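Local atomic coordinates of shikimate dehydrogenase (NADP(+)) (PDB entry 5DZS), a protein that probably catalyses the reversible NADPH-dependent reduction of 3-dehydroshikimate to shikimate, a step on the way to chorismate and the aromatic amino acids. Residues V122-G127 with D176-A181; A129-L134 with K156-K161; L145-R150 with S160-I165. All blocks are in the same frame, centred on the assembly; numbering follows the deposited sequence.

Contact 1: V122-G127 with D176-A181. With SO4 (sulfate ion), chain E.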
ATOM      1  N   VAL B 122      24.324  13.361  13.490  1.00 35.18           N
ATOM      2  CA  VAL B 122      25.138  13.519  12.316  1.00 33.81           C
ATOM      3  C   VAL B 122      24.890  12.314  11.426  1.00 31.63           C
ATOM      4  O   VAL B 122      24.914  11.175  11.896  1.00 30.09           O
ATOM      5  CB  VAL B 122      26.636  13.570  12.650  1.00 36.12           C
ATOM      6  CG1 VAL B 122      27.484  13.511  11.378  1.00 36.13           C
ATOM      7  CG2 VAL B 122      26.943  14.819  13.449  1.00 37.96           C
ATOM      8  N   ILE B 123      24.618  12.580  10.154  1.00 32.07           N
ATOM      9  CA  ILE B 123      24.489  11.527   9.151  1.00 30.76           C
ATOM     10  C   ILE B 123      25.762  11.539   8.318  1.00 29.37           C
ATOM     11  O   ILE B 123      26.180  12.597   7.823  1.00 30.43           O
ATOM     12  CB  ILE B 123      23.313  11.762   8.188  1.00 30.21           C
ATOM     13  CG1 ILE B 123      21.980  11.694   8.940  1.00 31.73           C
ATOM     14  CG2 ILE B 123      23.349  10.722   7.060  1.00 30.54           C
ATOM     15  CD1 ILE B 123      20.800  12.220   8.151  1.00 33.65           C
ATOM     16  N   LEU B 124      26.379  10.374   8.163  1.00 28.68           N
ATOM     17  CA  LEU B 124      27.559  10.233   7.334  1.00 30.93           C
ATOM     18  C   LEU B 124      27.144   9.786   5.943  1.00 32.42           C
ATOM     19  O   LEU B 124      26.555   8.701   5.786  1.00 32.76           O
ATOM     20  CB  LEU B 124      28.507   9.190   7.910  1.00 31.51           C
ATOM     21  CG  LEU B 124      28.961   9.384   9.349  1.00 32.45           C
ATOM     22  CD1 LEU B 124      29.793   8.189   9.775  1.00 34.63           C
ATOM     23  CD2 LEU B 124      29.728  10.693   9.477  1.00 34.69           C
ATOM     24  N   GLY B 125      27.444  10.617   4.943  1.00 33.53           N
ATOM     25  CA  GLY B 125      27.148  10.301   3.551  1.00 35.66           C
ATOM     26  C   GLY B 125      25.956  11.039   2.985  1.00 35.67           C
ATOM     27  O   GLY B 125      25.146  11.603   3.730  1.00 37.43           O
ATOM     28  N   THR B 126      25.814  11.038   1.659  0.50 38.23           N
ATOM     29  CA  THR B 126      24.743  11.821   1.012  0.50 39.02           C
ATOM     30  C   THR B 126      23.857  11.105  -0.022  0.50 40.97           C
ATOM     31  O   THR B 126      23.215  11.764  -0.837  0.50 42.76           O
ATOM     32  CB  THR B 126      25.348  13.082   0.346  0.50 41.23           C
ATOM     33  OG1 THR B 126      26.370  12.703  -0.593  0.50 40.45           O
ATOM     34  CG2 THR B 126      25.958  14.002   1.400  0.50 41.04           C
ATOM     35  N   GLY B 127      23.798   9.776   0.024  0.50 39.35           N
ATOM     36  CA  GLY B 127      22.987   9.015  -0.933  0.50 41.58           C
ATOM     37  C   GLY B 127      21.502   9.044  -0.610  0.50 40.29           C
ATOM     38  O   GLY B 127      21.041   9.899   0.145  0.50 38.25           O
ATOM     39  N   ASP B 176      24.577  13.487  20.024  1.00 46.28           N
ATOM     40  CA  ASP B 176      23.978  12.272  20.566  1.00 46.75           C
ATOM     41  C   ASP B 176      24.143  11.070  19.649  1.00 42.13           C
ATOM     42  O   ASP B 176      24.612  10.015  20.069  1.00 43.49           O
ATOM     43  CB  ASP B 176      22.478  12.495  20.786  1.00 46.27           C
ATOM     44  CG  ASP B 176      22.199  13.552  21.828  1.00 50.54           C
ATOM     45  OD1 ASP B 176      22.410  13.258  23.020  1.00 54.53           O
ATOM     46  OD2 ASP B 176      21.747  14.659  21.462  1.00 52.56           O
ATOM     47  N   ILE B 177      23.749  11.242  18.389  1.00 42.58           N
ATOM     48  CA  ILE B 177      23.721  10.154  17.420  1.00 39.35           C
ATOM     49  C   ILE B 177      24.579  10.376  16.184  1.00 35.10           C
ATOM     50  O   ILE B 177      24.596  11.470  15.615  1.00 35.85           O
ATOM     51  CB  ILE B 177      22.272   9.963  16.907  1.00 37.70           C
ATOM     52  CG1 ILE B 177      21.347   9.541  18.053  1.00 39.62           C
ATOM     53  CG2 ILE B 177      22.217   8.950  15.770  1.00 36.26           C
ATOM     54  CD1 ILE B 177      19.874   9.714  17.738  1.00 40.43           C
ATOM     55  N   ILE B 178      25.309   9.339  15.794  1.00 36.19           N
ATOM     56  CA  ILE B 178      26.039   9.354  14.531  1.00 34.34           C
ATOM     57  C   ILE B 178      25.559   8.130  13.747  1.00 32.78           C
ATOM     58  O   ILE B 178      25.629   6.981  14.219  1.00 33.53           O
ATOM     59  CB  ILE B 178      27.572   9.441  14.697  1.00 36.84           C
ATOM     60  CG1 ILE B 178      28.245   9.628  13.327  1.00 36.08           C
ATOM     61  CG2 ILE B 178      28.133   8.240  15.449  1.00 39.63           C
ATOM     62  CD1 ILE B 178      29.714   9.999  13.422  1.00 37.56           C
ATOM     63  N   LEU B 179      25.070   8.398  12.545  1.00 29.49           N
ATOM     64  CA  LEU B 179      24.495   7.369  11.687  1.00 29.69           C
ATOM     65  C   LEU B 179      25.307   7.228  10.399  1.00 27.96           C
ATOM     66  O   LEU B 179      25.552   8.221   9.678  1.00 29.39           O
ATOM     67  CB  LEU B 179      23.039   7.711  11.414  1.00 29.76           C
ATOM     68  CG  LEU B 179      22.224   6.706  10.569  1.00 29.66           C
ATOM     69  CD1 LEU B 179      20.755   6.728  10.946  1.00 31.01           C
ATOM     70  CD2 LEU B 179      22.401   6.944   9.078  1.00 29.66           C
ATOM     71  N   ASN B 180      25.752   6.004  10.134  1.00 28.03           N
ATOM     72  CA  ASN B 180      26.507   5.721   8.924  1.00 28.53           C
ATOM     73  C   ASN B 180      25.615   5.342   7.746  1.00 29.04           C
ATOM     74  O   ASN B 180      25.034   4.247   7.728  1.00 29.66           O
ATOM     75  CB  ASN B 180      27.488   4.573   9.140  1.00 30.28           C
ATOM     76  CG  ASN B 180      28.249   4.236   7.873  1.00 33.27           C
ATOM     77  OD1 ASN B 180      28.659   5.131   7.134  1.00 34.08           O
ATOM     78  ND2 ASN B 180      28.420   2.948   7.603  1.00 34.31           N
ATOM     79  N   ALA B 181      25.522   6.236   6.769  1.00 29.56           N
ATOM     80  CA  ALA B 181      24.769   5.987   5.539  1.00 31.47           C
ATOM     81  C   ALA B 181      25.723   5.827   4.341  1.00 35.32           C
ATOM     82  O   ALA B 181      25.286   5.928   3.197  1.00 44.15           O
ATOM     83  CB  ALA B 181      23.786   7.116   5.274  1.00 30.78           C
TER
HETATM   84  S   SO4 E 302      29.898  11.209   0.933  0.50 64.21           S
HETATM   85  O1  SO4 E 302      30.067  11.216   2.404  0.50 59.36           O
HETATM   86  O2  SO4 E 302      31.219  11.428   0.303  0.50 57.32           O
HETATM   87  O3  SO4 E 302      29.339   9.904   0.507  0.50 61.38           O
HETATM   88  O4  SO4 E 302      28.969  12.283   0.517  0.50 55.84           O

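Contact 2: A129-L134 with K156-K161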
ATOM      1  N   ALA B 129      19.753   6.819   1.094  1.00 36.83           N
ATOM      2  CA  ALA B 129      19.625   6.425   2.519  1.00 38.51           C
ATOM      3  C   ALA B 129      19.788   7.627   3.445  1.00 36.73           C
ATOM      4  O   ALA B 129      19.019   7.818   4.390  1.00 35.14           O
ATOM      5  CB  ALA B 129      20.626   5.335   2.854  1.00 39.62           C
ATOM      6  N   SER B 130      20.783   8.450   3.150  1.00 35.49           N
ATOM      7  CA  SER B 130      21.012   9.673   3.869  1.00 36.49           C
ATOM      8  C   SER B 130      19.800  10.609   3.780  1.00 36.48           C
ATOM      9  O   SER B 130      19.443  11.258   4.768  1.00 37.74           O
ATOM     10  CB  SER B 130      22.251  10.365   3.291  1.00 33.38           C
ATOM     11  OG  SER B 130      22.499  11.621   3.883  1.00 38.67           O
ATOM     12  N   LYS B 131      19.178  10.679   2.597  1.00 40.34           N
ATOM     13  CA  LYS B 131      18.014  11.542   2.386  1.00 40.16           C
ATOM     14  C   LYS B 131      16.818  11.077   3.232  1.00 40.02           C
ATOM     15  O   LYS B 131      16.079  11.896   3.793  1.00 39.25           O
ATOM     16  CB  LYS B 131      17.635  11.598   0.897  1.00 43.42           C
ATOM     17  CG  LYS B 131      18.604  12.373   0.007  1.00 47.29           C
ATOM     18  CD  LYS B 131      18.192  12.287  -1.461  1.00 51.59           C
ATOM     19  CE  LYS B 131      19.015  13.208  -2.345  1.00 56.81           C
ATOM     20  NZ  LYS B 131      20.473  12.910  -2.331  1.00 58.34           N
ATOM     21  N   ALA B 132      16.650   9.764   3.333  1.00 36.25           N
ATOM     22  CA  ALA B 132      15.570   9.182   4.129  1.00 37.49           C
ATOM     23  C   ALA B 132      15.811   9.435   5.600  1.00 35.61           C
ATOM     24  O   ALA B 132      14.878   9.735   6.341  1.00 36.63           O
ATOM     25  CB  ALA B 132      15.457   7.695   3.881  1.00 36.01           C
ATOM     26  N   ALA B 133      17.062   9.263   6.019  1.00 35.46           N
ATOM     27  CA  ALA B 133      17.458   9.496   7.398  1.00 32.89           C
ATOM     28  C   ALA B 133      17.263  10.958   7.767  1.00 35.45           C
ATOM     29  O   ALA B 133      16.761  11.267   8.858  1.00 36.23           O
ATOM     30  CB  ALA B 133      18.901   9.063   7.623  1.00 33.29           C
ATOM     31  N   LEU B 134      17.658  11.860   6.869  1.00 35.42           N
ATOM     32  CA  LEU B 134      17.445  13.281   7.075  1.00 38.86           C
ATOM     33  C   LEU B 134      15.943  13.541   7.256  1.00 39.66           C
ATOM     34  O   LEU B 134      15.539  14.221   8.185  1.00 41.19           O
ATOM     35  CB  LEU B 134      18.004  14.083   5.889  1.00 41.98           C
ATOM     36  CG  LEU B 134      17.754  15.598   5.842  1.00 46.50           C
ATOM     37  CD1 LEU B 134      18.824  16.287   4.994  1.00 47.62           C
ATOM     38  CD2 LEU B 134      16.347  15.945   5.348  1.00 48.64           C
ATOM     39  N   LYS B 156      23.338  20.307  -2.348  1.00 89.84           N
ATOM     40  CA  LYS B 156      22.215  20.944  -1.683  1.00 89.08           C
ATOM     41  C   LYS B 156      21.425  19.871  -0.945  1.00 85.30           C
ATOM     42  O   LYS B 156      21.225  18.773  -1.466  1.00 88.64           O
ATOM     43  CB  LYS B 156      21.329  21.641  -2.717  1.00 94.59           C
ATOM     44  CG  LYS B 156      22.087  22.605  -3.621  1.00 98.26           C
ATOM     45  CD  LYS B 156      21.175  23.268  -4.638  1.00103.44           C
ATOM     46  CE  LYS B 156      21.952  24.212  -5.544  1.00105.87           C
ATOM     47  NZ  LYS B 156      21.067  24.930  -6.504  1.00111.28           N
ATOM     48  N   LEU B 157      20.992  20.177   0.274  1.00 78.11           N
ATOM     49  CA  LEU B 157      20.207  19.230   1.058  1.00 74.14           C
ATOM     50  C   LEU B 157      18.720  19.469   0.814  1.00 74.56           C
ATOM     51  O   LEU B 157      18.328  20.515   0.297  1.00 73.96           O
ATOM     52  CB  LEU B 157      20.544  19.350   2.545  1.00 71.01           C
ATOM     53  CG  LEU B 157      21.986  18.980   2.912  1.00 68.67           C
ATOM     54  CD1 LEU B 157      22.286  19.293   4.369  1.00 67.77           C
ATOM     55  CD2 LEU B 157      22.263  17.513   2.616  1.00 66.17           C
ATOM     56  N   LEU B 158      17.903  18.486   1.180  1.00 73.09           N
ATOM     57  CA  LEU B 158      16.456  18.578   1.005  1.00 75.08           C
ATOM     58  C   LEU B 158      15.837  19.625   1.928  1.00 76.47           C
ATOM     59  O   LEU B 158      14.873  20.298   1.552  1.00 80.71           O
ATOM     60  CB  LEU B 158      15.799  17.221   1.276  1.00 74.03           C
ATOM     61  CG  LEU B 158      16.223  16.053   0.384  1.00 72.03           C
ATOM     62  CD1 LEU B 158      15.636  14.754   0.916  1.00 69.78           C
ATOM     63  CD2 LEU B 158      15.813  16.294  -1.063  1.00 74.26           C
ATOM     64  N   ASN B 159      16.388  19.749   3.136  1.00 74.07           N
ATOM     65  CA  ASN B 159      15.886  20.704   4.119  1.00 75.92           C
ATOM     66  C   ASN B 159      17.000  21.631   4.608  1.00 75.53           C
ATOM     67  O   ASN B 159      18.059  21.166   5.036  1.00 69.90           O
ATOM     68  CB  ASN B 159      15.246  19.954   5.294  1.00 75.39           C
ATOM     69  CG  ASN B 159      14.510  20.876   6.252  1.00 79.07           C
ATOM     70  OD1 ASN B 159      14.870  22.040   6.415  1.00 83.29           O
ATOM     71  ND2 ASN B 159      13.478  20.352   6.898  1.00 79.92           N
ATOM     72  N   SER B 160      16.744  22.941   4.547  1.00 78.25           N
ATOM     73  CA  SER B 160      17.721  23.959   4.962  1.00 79.00           C
ATOM     74  C   SER B 160      18.091  23.854   6.440  1.00 76.53           C
ATOM     75  O   SER B 160      19.102  24.412   6.867  1.00 78.45           O
ATOM     76  CB  SER B 160      17.206  25.376   4.652  1.00 84.85           C
ATOM     77  OG  SER B 160      16.018  25.670   5.369  1.00 86.36           O
ATOM     78  N   LYS B 161      17.267  23.153   7.216  1.00 74.42           N
ATOM     79  CA  LYS B 161      17.550  22.944   8.634  1.00 73.21           C
ATOM     80  C   LYS B 161      18.794  22.067   8.820  1.00 68.02           C
ATOM     81  O   LYS B 161      19.513  22.208   9.809  1.00 69.66           O
ATOM     82  CB  LYS B 161      16.344  22.313   9.333  1.00 74.65           C
ATOM     83  CG  LYS B 161      16.567  21.997  10.805  1.00 75.61           C
ATOM     84  CD  LYS B 161      15.290  21.511  11.472  1.00 76.89           C
ATOM     85  CE  LYS B 161      15.555  21.033  12.892  1.00 76.92           C
ATOM     86  NZ  LYS B 161      16.163  22.094  13.742  1.00 79.81           N
TER

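Contact 3: L145-R150 with S160-I165. With SO4 (sulfate ion), chain E.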
ATOM      1  N   LEU B 145      20.749  18.860  13.101  1.00 46.21           N
ATOM      2  CA  LEU B 145      21.111  17.793  12.147  1.00 45.05           C
ATOM      3  C   LEU B 145      22.215  18.211  11.173  1.00 43.70           C
ATOM      4  O   LEU B 145      22.094  19.225  10.471  1.00 47.18           O
ATOM      5  CB  LEU B 145      19.888  17.350  11.338  1.00 43.67           C
ATOM      6  CG  LEU B 145      20.144  16.207  10.346  1.00 41.08           C
ATOM      7  CD1 LEU B 145      20.587  14.938  11.068  1.00 39.07           C
ATOM      8  CD2 LEU B 145      18.915  15.931   9.499  1.00 41.62           C
ATOM      9  N   TYR B 146      23.292  17.427  11.144  1.00 41.00           N
ATOM     10  CA  TYR B 146      24.393  17.640  10.217  1.00 39.85           C
ATOM     11  C   TYR B 146      24.454  16.452   9.257  1.00 36.97           C
ATOM     12  O   TYR B 146      24.118  15.330   9.628  1.00 34.27           O
ATOM     13  CB  TYR B 146      25.739  17.691  10.938  1.00 40.15           C
ATOM     14  CG  TYR B 146      25.904  18.717  12.049  1.00 42.58           C
ATOM     15  CD1 TYR B 146      25.536  18.415  13.356  1.00 43.20           C
ATOM     16  CD2 TYR B 146      26.505  19.946  11.806  1.00 45.79           C
ATOM     17  CE1 TYR B 146      25.709  19.327  14.386  1.00 44.97           C
ATOM     18  CE2 TYR B 146      26.691  20.866  12.832  1.00 46.70           C
ATOM     19  CZ  TYR B 146      26.288  20.550  14.115  1.00 47.15           C
ATOM     20  OH  TYR B 146      26.474  21.463  15.133  1.00 51.38           O
ATOM     21  N   VAL B 147      24.884  16.710   8.029  1.00 38.01           N
ATOM     22  CA  VAL B 147      25.120  15.656   7.045  1.00 35.81           C
ATOM     23  C   VAL B 147      26.554  15.875   6.581  1.00 36.18           C
ATOM     24  O   VAL B 147      26.886  16.962   6.104  1.00 37.70           O
ATOM     25  CB  VAL B 147      24.153  15.722   5.853  1.00 38.46           C
ATOM     26  CG1 VAL B 147      24.495  14.645   4.835  1.00 37.94           C
ATOM     27  CG2 VAL B 147      22.720  15.564   6.332  1.00 37.59           C
ATOM     28  N   SER B 148      27.403  14.866   6.759  1.00 35.51           N
ATOM     29  CA  SER B 148      28.826  14.972   6.401  1.00 36.96           C
ATOM     30  C   SER B 148      29.142  14.355   5.046  1.00 39.72           C
ATOM     31  O   SER B 148      28.715  13.243   4.748  1.00 37.87           O
ATOM     32  CB  SER B 148      29.686  14.303   7.473  1.00 37.93           C
ATOM     33  OG  SER B 148      31.058  14.592   7.269  1.00 41.20           O
ATOM     34  N   THR B 149      29.903  15.085   4.235  1.00 43.48           N
ATOM     35  CA  THR B 149      30.290  14.637   2.899  1.00 45.67           C
ATOM     36  C   THR B 149      31.789  14.876   2.719  1.00 49.04           C
ATOM     37  O   THR B 149      32.366  15.732   3.397  1.00 47.42           O
ATOM     38  CB  THR B 149      29.471  15.374   1.812  1.00 48.31           C
ATOM     39  OG1 THR B 149      29.759  14.824   0.522  1.00 51.58           O
ATOM     40  CG2 THR B 149      29.755  16.878   1.819  1.00 50.20           C
ATOM     41  N   ARG B 150      32.421  14.115   1.828  0.50 49.12           N
ATOM     42  CA  ARG B 150      33.860  14.273   1.579  0.50 52.91           C
ATOM     43  C   ARG B 150      34.179  15.634   0.954  0.50 57.11           C
ATOM     44  O   ARG B 150      35.207  16.238   1.264  0.50 58.52           O
ATOM     45  CB  ARG B 150      34.389  13.148   0.688  0.50 51.95           C
ATOM     46  CG  ARG B 150      34.280  11.760   1.295  0.50 49.94           C
ATOM     47  CD  ARG B 150      35.075  11.604   2.588  0.50 49.91           C
ATOM     48  NE  ARG B 150      34.879  10.271   3.166  0.50 49.51           N
ATOM     49  CZ  ARG B 150      35.376   9.867   4.334  0.50 48.39           C
ATOM     50  NH1 ARG B 150      35.135   8.635   4.764  0.50 47.43           N
ATOM     51  NH2 ARG B 150      36.103  10.687   5.072  0.50 48.20           N
ATOM     52  N   SER B 160      16.744  22.941   4.547  1.00 78.25           N
ATOM     53  CA  SER B 160      17.721  23.959   4.962  1.00 79.00           C
ATOM     54  C   SER B 160      18.091  23.854   6.440  1.00 76.53           C
ATOM     55  O   SER B 160      19.102  24.412   6.867  1.00 78.45           O
ATOM     56  CB  SER B 160      17.206  25.376   4.652  1.00 84.85           C
ATOM     57  OG  SER B 160      16.018  25.670   5.369  1.00 86.36           O
ATOM     58  N   LYS B 161      17.267  23.153   7.216  1.00 74.42           N
ATOM     59  CA  LYS B 161      17.550  22.944   8.634  1.00 73.21           C
ATOM     60  C   LYS B 161      18.794  22.067   8.820  1.00 68.02           C
ATOM     61  O   LYS B 161      19.513  22.208   9.809  1.00 69.66           O
ATOM     62  CB  LYS B 161      16.344  22.313   9.333  1.00 74.65           C
ATOM     63  CG  LYS B 161      16.567  21.997  10.805  1.00 75.61           C
ATOM     64  CD  LYS B 161      15.290  21.511  11.472  1.00 76.89           C
ATOM     65  CE  LYS B 161      15.555  21.033  12.892  1.00 76.92           C
ATOM     66  NZ  LYS B 161      16.163  22.094  13.742  1.00 79.81           N
ATOM     67  N   ALA B 162      19.039  21.162   7.875  1.00 62.90           N
ATOM     68  CA  ALA B 162      20.216  20.294   7.939  1.00 57.42           C
ATOM     69  C   ALA B 162      21.468  21.075   7.524  1.00 57.20           C
ATOM     70  O   ALA B 162      21.428  21.867   6.582  1.00 59.20           O
ATOM     71  CB  ALA B 162      20.027  19.080   7.045  1.00 54.95           C
ATOM     72  N   ILE B 163      22.573  20.853   8.230  1.00 53.52           N
ATOM     73  CA  ILE B 163      23.826  21.553   7.939  1.00 54.60           C
ATOM     74  C   ILE B 163      24.831  20.650   7.222  1.00 51.63           C
ATOM     75  O   ILE B 163      25.223  19.604   7.733  1.00 46.16           O
ATOM     76  CB  ILE B 163      24.469  22.095   9.233  1.00 55.86           C
ATOM     77  CG1 ILE B 163      23.439  22.902  10.022  1.00 58.89           C
ATOM     78  CG2 ILE B 163      25.703  22.935   8.910  1.00 58.33           C
ATOM     79  CD1 ILE B 163      23.919  23.343  11.380  1.00 61.33           C
ATOM     80  N   LEU B 164      25.248  21.073   6.035  1.00 52.92           N
ATOM     81  CA  LEU B 164      26.214  20.319   5.259  1.00 51.88           C
ATOM     82  C   LEU B 164      27.609  20.625   5.790  1.00 51.16           C
ATOM     83  O   LEU B 164      27.998  21.798   5.894  1.00 51.36           O
ATOM     84  CB  LEU B 164      26.130  20.700   3.779  1.00 53.80           C
ATOM     85  CG  LEU B 164      27.043  19.906   2.840  1.00 54.83           C
ATOM     86  CD1 LEU B 164      26.563  18.464   2.733  1.00 51.20           C
ATOM     87  CD2 LEU B 164      27.106  20.554   1.463  1.00 56.87           C
ATOM     88  N   ILE B 165      28.348  19.573   6.139  1.00 48.00           N
ATOM     89  CA  ILE B 165      29.715  19.704   6.634  1.00 47.81           C
ATOM     90  C   ILE B 165      30.616  18.698   5.946  1.00 47.94           C
ATOM     91  O   ILE B 165      30.134  17.799   5.256  1.00 45.46           O
ATOM     92  CB  ILE B 165      29.809  19.461   8.160  1.00 48.26           C
ATOM     93  CG1 ILE B 165      29.374  18.027   8.512  1.00 46.54           C
ATOM     94  CG2 ILE B 165      28.969  20.485   8.913  1.00 50.79           C
ATOM     95  CD1 ILE B 165      29.554  17.671   9.971  1.00 47.79           C
TER
HETATM   96  S   SO4 E 302      29.898  11.209   0.933  0.50 64.21           S
HETATM   97  O1  SO4 E 302      30.067  11.216   2.404  0.50 59.36           O
HETATM   98  O2  SO4 E 302      31.219  11.428   0.303  0.50 57.32           O
HETATM   99  O3  SO4 E 302      29.339   9.904   0.507  0.50 61.38           O
HETATM  100  O4  SO4 E 302      28.969  12.283   0.517  0.50 55.84           O

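Contact 1: V122-G127 with D176-A181
Val122 to Leu124 run beside Ile177 to Asn180 as neighbouring parallel strands, with axes 4.8 Å apart at their closest and inclined by 17°. Four backbone hydrogen bonds join them. Val122 N donates to Ile177 O and Leu179 N to Val122 O. Leu124 N then donates to Leu179 O over 2.8 Å, and this bond is nearly straight. The last, Ala181 N to Leu124 O, is more bent, at 140°, just where both strands give way to loop.

Side chains alternate between the two faces of the sheet. Val122, Leu124, Ile178 and Asn180 share one face. There the branches of Leu124 and Ile178 cross at a slant, with Leu124 CD2 4.0 Å from Ile178 CD1. Ile178 has CG1 opposite its backbone N (chi1 -173°), which brings CG1 over Leu124 CG. Asn180 OD1 lies 4.1 Å from Leu124 CB, but its amide is held outside the pair: OD1 by Thr182 and ND2 by Asp208. Ile123 and Leu179 occupy the other face, beneath helix 128-139, where both touch Phe137. Ile123 CG2 also meets the methyl of Ala181 at 4.0 Å. That methyl is packed tightly, with Ala181 CB 3.2 Å from Leu124 O.

Past Leu124 the chain turns at Gly125, which has a positive phi. Gly127 then takes the N-cap position of the next helix. Thr126 has two conformers, so the bond from its OG1 to the sulfate, present in one, is tentative. The Leu179 side chain packs close to Leu209, a predicted NADP(+)-binding residue. A central parallel strand ending in a glycine-rich turn before a helix is the hallmark of the dinucleotide-binding Rossmann fold.

Contact 2: A129-L134 with K156-K161
Leu158 keeps CG beside its backbone N (chi1 -61°), and its extended chi2 carries CD1 across to the stem of Lys131. Leu134 instead has CG opposite its backbone N (chi1 174°), which sends both methyls from the helix into the loop 156-161. The contact is apolar, and no hydrogen bond crosses it.

Leu158 and Lys131 meet at about a right angle. Leu158 CD1 sits 3.7 Å from Lys131 CB and 3.9 Å from Lys131 CG, so the hydrocarbon part of the lysine does the packing. The chain of Lys131 is straight until it bends at its last torsion. Its NZ is used away from the loop, in a salt bridge to Glu66.

Leu134 divides its two methyls among three loop residues. Leu134 CD1 approaches Leu157 CB at 4.3 Å. CD2 of Leu134 lies 4.2 Å from Asn159 CB and also comes near Leu158 CB. The amide of Asn159 has a separate task: its OD1 accepts from Lys161 N at 2.8 Å, closing an Asx turn. The donor stands above the carbonyl plane.

The loop thus lies along the side of helix 128-139, where Leu158 also touches Thr135 and Asn159 touches Ile138. Leu134 reaches further, to Ile123 of strand 120-124 and to Ala162, while Ala132 and Ala133 pack on helix 101-111.

Contact 3: L145-R150 with S160-I165
This contact forms one margin of the parallel Rossmann sheet: strand 163-166, outermost in this chain, pairs with strand 144-149. Residues 151-159 link the two segments without a helix. Four backbone hydrogen bonds hold the pair, from Ile163 N to Leu145 O (2.8 Å), Val147 N to Ile163 O, Ile165 N to Val147 O and Thr149 N to Ile165 O. The strand axes diverge by 29°.

Tyr146, Ile163 and Ile165 share a face with Ser148. The Tyr146 ring and the Ile163 side chain run alongside each other in the same direction. Tyr146 CD2 is approached obliquely by Ile163 CB at 3.9 Å and by Ile165 CG2 at 3.8 Å. Ile165 places CG1 between its backbone N and carbonyl carbon (chi1 62°), which turns it back over the partner strand, with CD1 against Tyr146 CB. Leu145 CD2 meets Ala162 CB at 4.1 Å.

At the strand end, a sulfate, probably from the crystallisation liquor, binds beside the glycine-rich turn; its place is consistent with the NADP(+) 2'-phosphate site in relatives. Arg150 N gives it a weak bond. Thr149 splits its branches: CG2 packs 3.7 Å from Leu164 CD1, and OG1 donates to sulfate O4 at 2.7 Å.

How the contacts relate
From the N-terminal side, strand 120-124 leads through the glycine-rich turn into helix 128-139, then strand 144-149, the loop 156-161, strand 163-166 and finally strand 177-180. Contact 1 closes the longest loop, joining its first and last strands. Contacts 2 and 3 both lie within that loop. Contact 3 starts inside the loop that contact 2 closes and ends on the same stretch, sharing Ser160 and Lys161 and running on to Ile165, so the two overlap in the chain. Backbone bonds of Ile123 to Tyr146 and Ser148 join contacts 1 and 3 into one sheet. Contact 2 ties the helix to the loop that leads into the outermost strand. The sulfate lies between contacts 1 and 3.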